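Local coordinates for PHD finger protein 14 (Danio rerio, PDB 7D86) that reads chromatin by binding histone H3, preferentially in its unmodified form, through a module of PHD-type and C2HC zinc fingers, at residues C12-G17 with V94-A99; E25-D30 with V36-Y41. All coordinates share one frame; numbering follows the deposited sequence.

Interaction 1. Residues C12-G17 with V94-A99; sequences CCVCLG and VHVVCA. With ZN (zinc ion), chain C; ZN (zinc ion), chain E.
Val-14 meets Val-96 and Val-97 at the start of helix 96-101. CB carries two methyls, and both reach the same atom, CG1 of Val-96: Val-14 CG2 and Val-96 CG1 are 3.9 Å apart, with CG1 of Val-14 equally near. CG2 of Val-14 also approaches CB of Val-96. Val-96 answers with the methyl that lies anti to its own backbone nitrogen (chi1 167°), and the two side chains cross at about a right angle. One residue on, CG2 of Val-97 packs on the backbone, 3.8 Å from the carbonyl O of Val-14. Val-14 belongs to the CxxC turn of the first PHD finger, whereas Val-96 and Val-97 lie between the zinc ligands His-95 and Cys-98 of the C2HC pre-PHD finger, so the valines join two separate zinc sites. Within the turn, Cys-12 SG, bonded to zinc at 2.3 Å, also accepts the N-H of Val-14 at 3.4 Å and, weakly, that of Cys-15. On the other segment, His-95 is the N-cap residue of the helix and binds its zinc through ND1 at 2.0 Å. Ile-84 and Val-36 also touch Val-14, while Val-159 and Thr-160 of helix 159-164 pack against Val-97.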
loop_
_atom_site.group_PDB
_atom_site.type_symbol
_atom_site.label_atom_id
_atom_site.label_comp_id
_atom_site.label_asym_id
_atom_site.label_seq_id
_atom_site.Cartn_x
_atom_site.Cartn_y
_atom_site.Cartn_z
ATOM N N CYS A 12 -0.269 2.206 11.356
ATOM C CA CYS A 12 -1.087 2.202 10.149
ATOM C C CYS A 12 -0.419 1.338 9.087
ATOM O O CYS A 12 0.737 1.576 8.727
ATOM C CB CYS A 12 -1.274 3.623 9.626
ATOM S SG CYS A 12 -2.162 3.647 8.058
ATOM N N CYS A 13 -1.144 0.347 8.574
ATOM C CA CYS A 13 -0.578 -0.561 7.585
ATOM C C CYS A 13 -0.510 0.052 6.188
ATOM O O CYS A 13 -0.024 -0.601 5.260
ATOM C CB CYS A 13 -1.389 -1.853 7.540
ATOM S SG CYS A 13 -2.968 -1.643 6.723
ATOM N N VAL A 14 -0.963 1.283 6.008
ATOM C CA VAL A 14 -0.879 1.961 4.717
ATOM C C VAL A 14 0.358 2.843 4.634
ATOM O O VAL A 14 1.176 2.691 3.728
ATOM C CB VAL A 14 -2.165 2.774 4.451
ATOM C CG1 VAL A 14 -2.000 3.641 3.182
ATOM C CG2 VAL A 14 -3.364 1.828 4.324
ATOM N N CYS A 15 0.525 3.759 5.590
ATOM C CA CYS A 15 1.649 4.687 5.585
ATOM C C CYS A 15 2.772 4.295 6.536
ATOM O O CYS A 15 3.813 4.957 6.526
ATOM C CB CYS A 15 1.162 6.097 5.936
ATOM S SG CYS A 15 0.561 6.261 7.642
ATOM N N LEU A 16 2.587 3.256 7.356
ATOM C CA LEU A 16 3.533 2.789 8.377
ATOM C C LEU A 16 3.794 3.816 9.476
ATOM O O LEU A 16 4.690 3.610 10.304
ATOM C CB LEU A 16 4.869 2.338 7.765
ATOM C CG LEU A 16 4.764 1.196 6.743
ATOM C CD1 LEU A 16 6.142 0.772 6.255
ATOM C CD2 LEU A 16 3.977 -0.012 7.291
ATOM N N GLY A 17 3.035 4.907 9.526
ATOM C CA GLY A 17 3.117 5.822 10.642
ATOM C C GLY A 17 2.433 5.264 11.876
ATOM O O GLY A 17 1.701 4.275 11.824
ATOM N N VAL A 94 -7.944 -4.634 -4.299
ATOM C CA VAL A 94 -6.575 -4.131 -4.359
ATOM C C VAL A 94 -6.198 -3.550 -3.001
ATOM O O VAL A 94 -7.048 -3.045 -2.265
ATOM C CB VAL A 94 -6.399 -3.067 -5.474
ATOM C CG1 VAL A 94 -6.570 -3.697 -6.850
ATOM C CG2 VAL A 94 -7.380 -1.923 -5.284
ATOM N N HIS A 95 -4.903 -3.603 -2.676
ATOM C CA HIS A 95 -4.412 -2.874 -1.512
ATOM C C HIS A 95 -4.659 -1.380 -1.674
ATOM O O HIS A 95 -4.516 -0.817 -2.766
ATOM C CB HIS A 95 -2.907 -3.097 -1.300
ATOM C CG HIS A 95 -2.546 -4.479 -0.883
ATOM N ND1 HIS A 95 -1.898 -5.359 -1.719
ATOM C CD2 HIS A 95 -2.750 -5.144 0.281
ATOM C CE1 HIS A 95 -1.721 -6.508 -1.094
ATOM N NE2 HIS A 95 -2.225 -6.403 0.123
ATOM N N VAL A 96 -5.017 -0.725 -0.569
ATOM C CA VAL A 96 -4.991 0.734 -0.552
ATOM C C VAL A 96 -3.610 1.237 -0.963
ATOM O O VAL A 96 -3.484 2.170 -1.765
ATOM C CB VAL A 96 -5.397 1.265 0.835
ATOM C CG1 VAL A 96 -5.061 2.741 0.954
ATOM C CG2 VAL A 96 -6.884 1.012 1.098
ATOM N N VAL A 97 -2.553 0.614 -0.445
ATOM C CA VAL A 97 -1.211 1.115 -0.747
ATOM C C VAL A 97 -0.880 0.911 -2.223
ATOM O O VAL A 97 -0.275 1.781 -2.861
ATOM C CB VAL A 97 -0.168 0.465 0.189
ATOM C CG1 VAL A 97 0.099 -0.983 -0.180
ATOM C CG2 VAL A 97 1.114 1.271 0.183
ATOM N N CYS A 98 -1.310 -0.206 -2.813
ATOM C CA CYS A 98 -1.046 -0.399 -4.239
ATOM C C CYS A 98 -1.784 0.641 -5.070
ATOM O O CYS A 98 -1.264 1.126 -6.089
ATOM C CB CYS A 98 -1.429 -1.819 -4.667
ATOM S SG CYS A 98 -0.279 -3.097 -4.062
ATOM N N ALA A 99 -2.976 1.036 -4.625
ATOM C CA ALA A 99 -3.724 2.057 -5.348
ATOM C C ALA A 99 -3.034 3.413 -5.279
ATOM O O ALA A 99 -3.145 4.209 -6.216
ATOM C CB ALA A 99 -5.151 2.153 -4.804
HETATM ZN ZN ZN C . -1.380 -5.120 -3.640
HETATM ZN ZN ZN E . -1.705 5.901 7.656
#

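Interaction 2. Residues E25-D30 with V36-Y41; sequences EIIQCD and VHEGCY. With ZN (zinc ion), chain E; ZN (zinc ion), chain F.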
loop_
_atom_site.group_PDB
_atom_site.type_symbol
_atom_site.label_atom_id
_atom_site.label_comp_id
_atom_site.label_asym_id
_atom_site.label_seq_id
_atom_site.Cartn_x
_atom_site.Cartn_y
_atom_site.Cartn_z
ATOM N N GLU A 25 -7.414 9.008 13.919
ATOM C CA GLU A 25 -7.052 7.919 14.811
ATOM C C GLU A 25 -6.727 6.664 14.011
ATOM O O GLU A 25 -7.197 6.481 12.886
ATOM C CB GLU A 25 -8.180 7.629 15.804
ATOM C CG GLU A 25 -8.422 8.747 16.804
ATOM C CD GLU A 25 -9.275 8.310 17.979
ATOM O OE1 GLU A 25 -10.218 7.520 17.770
ATOM O OE2 GLU A 25 -8.995 8.753 19.115
ATOM N N ILE A 26 -5.907 5.803 14.602
ATOM C CA ILE A 26 -5.602 4.499 14.027
ATOM C C ILE A 26 -6.646 3.513 14.538
ATOM O O ILE A 26 -6.673 3.183 15.725
ATOM C CB ILE A 26 -4.181 4.046 14.381
ATOM C CG1 ILE A 26 -3.152 4.877 13.606
ATOM C CG2 ILE A 26 -4.005 2.558 14.103
ATOM C CD1 ILE A 26 -1.723 4.392 13.763
ATOM N N ILE A 27 -7.509 3.047 13.644
ATOM C CA ILE A 27 -8.562 2.109 13.995
ATOM C C ILE A 27 -8.107 0.711 13.608
ATOM O O ILE A 27 -7.183 0.521 12.814
ATOM C CB ILE A 27 -9.903 2.461 13.317
ATOM C CG1 ILE A 27 -9.736 2.465 11.796
ATOM C CG2 ILE A 27 -10.411 3.809 13.815
ATOM C CD1 ILE A 27 -11.014 2.751 11.038
ATOM N N GLN A 28 -8.764 -0.291 14.188
ATOM C CA GLN A 28 -8.363 -1.677 14.016
ATOM C C GLN A 28 -9.577 -2.515 13.658
ATOM O O GLN A 28 -10.641 -2.374 14.275
ATOM C CB GLN A 28 -7.696 -2.219 15.285
ATOM C CG GLN A 28 -7.267 -3.670 15.194
ATOM C CD GLN A 28 -6.416 -4.084 16.378
ATOM O OE1 GLN A 28 -6.718 -3.739 17.523
ATOM N NE2 GLN A 28 -5.335 -4.809 16.108
ATOM N N CYS A 29 -9.421 -3.382 12.665
ATOM C CA CYS A 29 -10.521 -4.255 12.291
ATOM C C CYS A 29 -10.752 -5.279 13.393
ATOM O O CYS A 29 -9.826 -5.984 13.802
ATOM C CB CYS A 29 -10.229 -4.958 10.971
ATOM S SG CYS A 29 -11.559 -6.067 10.482
ATOM N N ASP A 30 -11.991 -5.364 13.873
ATOM C CA ASP A 30 -12.275 -6.296 14.954
ATOM C C ASP A 30 -12.279 -7.747 14.495
ATOM O O ASP A 30 -12.206 -8.646 15.340
ATOM C CB ASP A 30 -13.598 -5.917 15.611
ATOM C CG ASP A 30 -13.436 -4.785 16.603
ATOM O OD1 ASP A 30 -12.775 -5.000 17.640
ATOM O OD2 ASP A 30 -13.936 -3.675 16.334
ATOM N N VAL A 36 -5.185 0.829 10.653
ATOM C CA VAL A 36 -5.092 1.837 9.603
ATOM C C VAL A 36 -5.557 3.169 10.161
ATOM O O VAL A 36 -6.440 3.229 11.026
ATOM C CB VAL A 36 -5.914 1.409 8.359
ATOM C CG1 VAL A 36 -7.411 1.351 8.690
ATOM C CG2 VAL A 36 -5.648 2.343 7.181
ATOM N N HIS A 37 -4.925 4.255 9.694
ATOM C CA HIS A 37 -5.450 5.592 9.913
ATOM C C HIS A 37 -6.835 5.704 9.293
ATOM O O HIS A 37 -7.068 5.224 8.179
ATOM C CB HIS A 37 -4.540 6.653 9.275
ATOM C CG HIS A 37 -3.282 6.946 10.036
ATOM N ND1 HIS A 37 -2.030 6.800 9.478
ATOM C CD2 HIS A 37 -3.085 7.430 11.286
ATOM C CE1 HIS A 37 -1.113 7.156 10.362
ATOM N NE2 HIS A 37 -1.726 7.541 11.467
ATOM N N GLU A 38 -7.754 6.344 10.019
ATOM C CA GLU A 38 -9.010 6.774 9.414
ATOM C C GLU A 38 -8.759 7.490 8.091
ATOM O O GLU A 38 -9.376 7.169 7.067
ATOM C CB GLU A 38 -9.768 7.697 10.373
ATOM C CG GLU A 38 -10.352 7.021 11.594
ATOM C CD GLU A 38 -10.822 8.026 12.630
ATOM O OE1 GLU A 38 -10.222 9.118 12.714
ATOM O OE2 GLU A 38 -11.791 7.730 13.357
ATOM N N GLY A 39 -7.840 8.459 8.095
ATOM C CA GLY A 39 -7.547 9.238 6.905
ATOM C C GLY A 39 -6.858 8.459 5.807
ATOM O O GLY A 39 -6.877 8.893 4.653
ATOM N N CYS A 40 -6.261 7.315 6.129
ATOM C CA CYS A 40 -5.659 6.473 5.104
ATOM C C CYS A 40 -6.625 5.445 4.528
ATOM O O CYS A 40 -6.248 4.718 3.604
ATOM C CB CYS A 40 -4.421 5.760 5.659
ATOM S SG CYS A 40 -3.024 6.857 6.003
ATOM N N TYR A 41 -7.862 5.373 5.035
ATOM C CA TYR A 41 -8.829 4.387 4.570
ATOM C C TYR A 41 -10.142 5.002 4.105
ATOM O O TYR A 41 -11.077 4.260 3.780
ATOM C CB TYR A 41 -9.118 3.363 5.678
ATOM C CG TYR A 41 -9.650 2.032 5.185
ATOM C CD1 TYR A 41 -8.943 1.289 4.252
ATOM C CD2 TYR A 41 -10.843 1.502 5.682
ATOM C CE1 TYR A 41 -9.405 0.074 3.806
ATOM C CE2 TYR A 41 -11.321 0.282 5.238
ATOM C CZ TYR A 41 -10.597 -0.431 4.303
ATOM O OH TYR A 41 -11.057 -1.648 3.862
HETATM ZN ZN ZN E . -1.705 5.901 7.656
HETATM ZN ZN ZN F . -10.651 -7.052 8.518
#
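Ile-27 and Val-36 face each other as an antiparallel hydrogen-bonded pair, with Ile-27 N to Val-36 O at 2.8 Å and Val-36 N to Ile-27 O at 3.0 Å. Their side chains lie side by side and point the same way, CG1 of Ile-27 standing 4.0 Å from CG1 of Val-36. Next along, Ile-26 and His-37 form the non-hydrogen-bonded pair, their side chains on the other face of the sheet. Here CG1 of Ile-26 comes obliquely to the imidazole, 3.5 Å from His-37 CD2. These strands make the beta hairpin of the PHD-type 1 finger; Cys-29, just past strand 26-28, binds one zinc, while His-37 at the end of the second strand and Cys-40 just beyond it bind another. Beyond the paired strands, Glu-38 grips Glu-25 twice: its backbone N-H reaches Glu-25 O at 2.9 Å, while its side-chain OE1 accepts the N-H of Glu-25 at 3.1 Å, from 59° out of the carboxylate plane. With CG anti to its carbonyl carbon (chi1 -71°), the Glu-38 chain runs back toward Glu-25, and CG passes 3.9 Å from CG2 of Ile-27. Further out, His-37 NE2 is engaged by Asn-19; Ser-20 OG hydrogen-bonds the N-H of Ile-26, and Asp-24 OD1 that of Gly-39.

The centres of the two contacts lie about 11 Å apart, and both involve residues that bind the same zinc ion: Cys-12 and Cys-15 from interaction 1, His-37 and Cys-40 from interaction 2. Along the chain, 12-17 comes first, then 25-30 and 36-41, and finally 94-99, so the hairpin of strands 26-28 and 35-37 falls between the partners of interaction 1. The two interactions also touch directly, with Val-96 CG1 lying 3.5 Å from Cys-40 O. Interaction 2 is thus internal to the first PHD finger, whereas interaction 1 joins that finger to the pre-PHD finger near the chain centre, consistent with one compact histone-binding module.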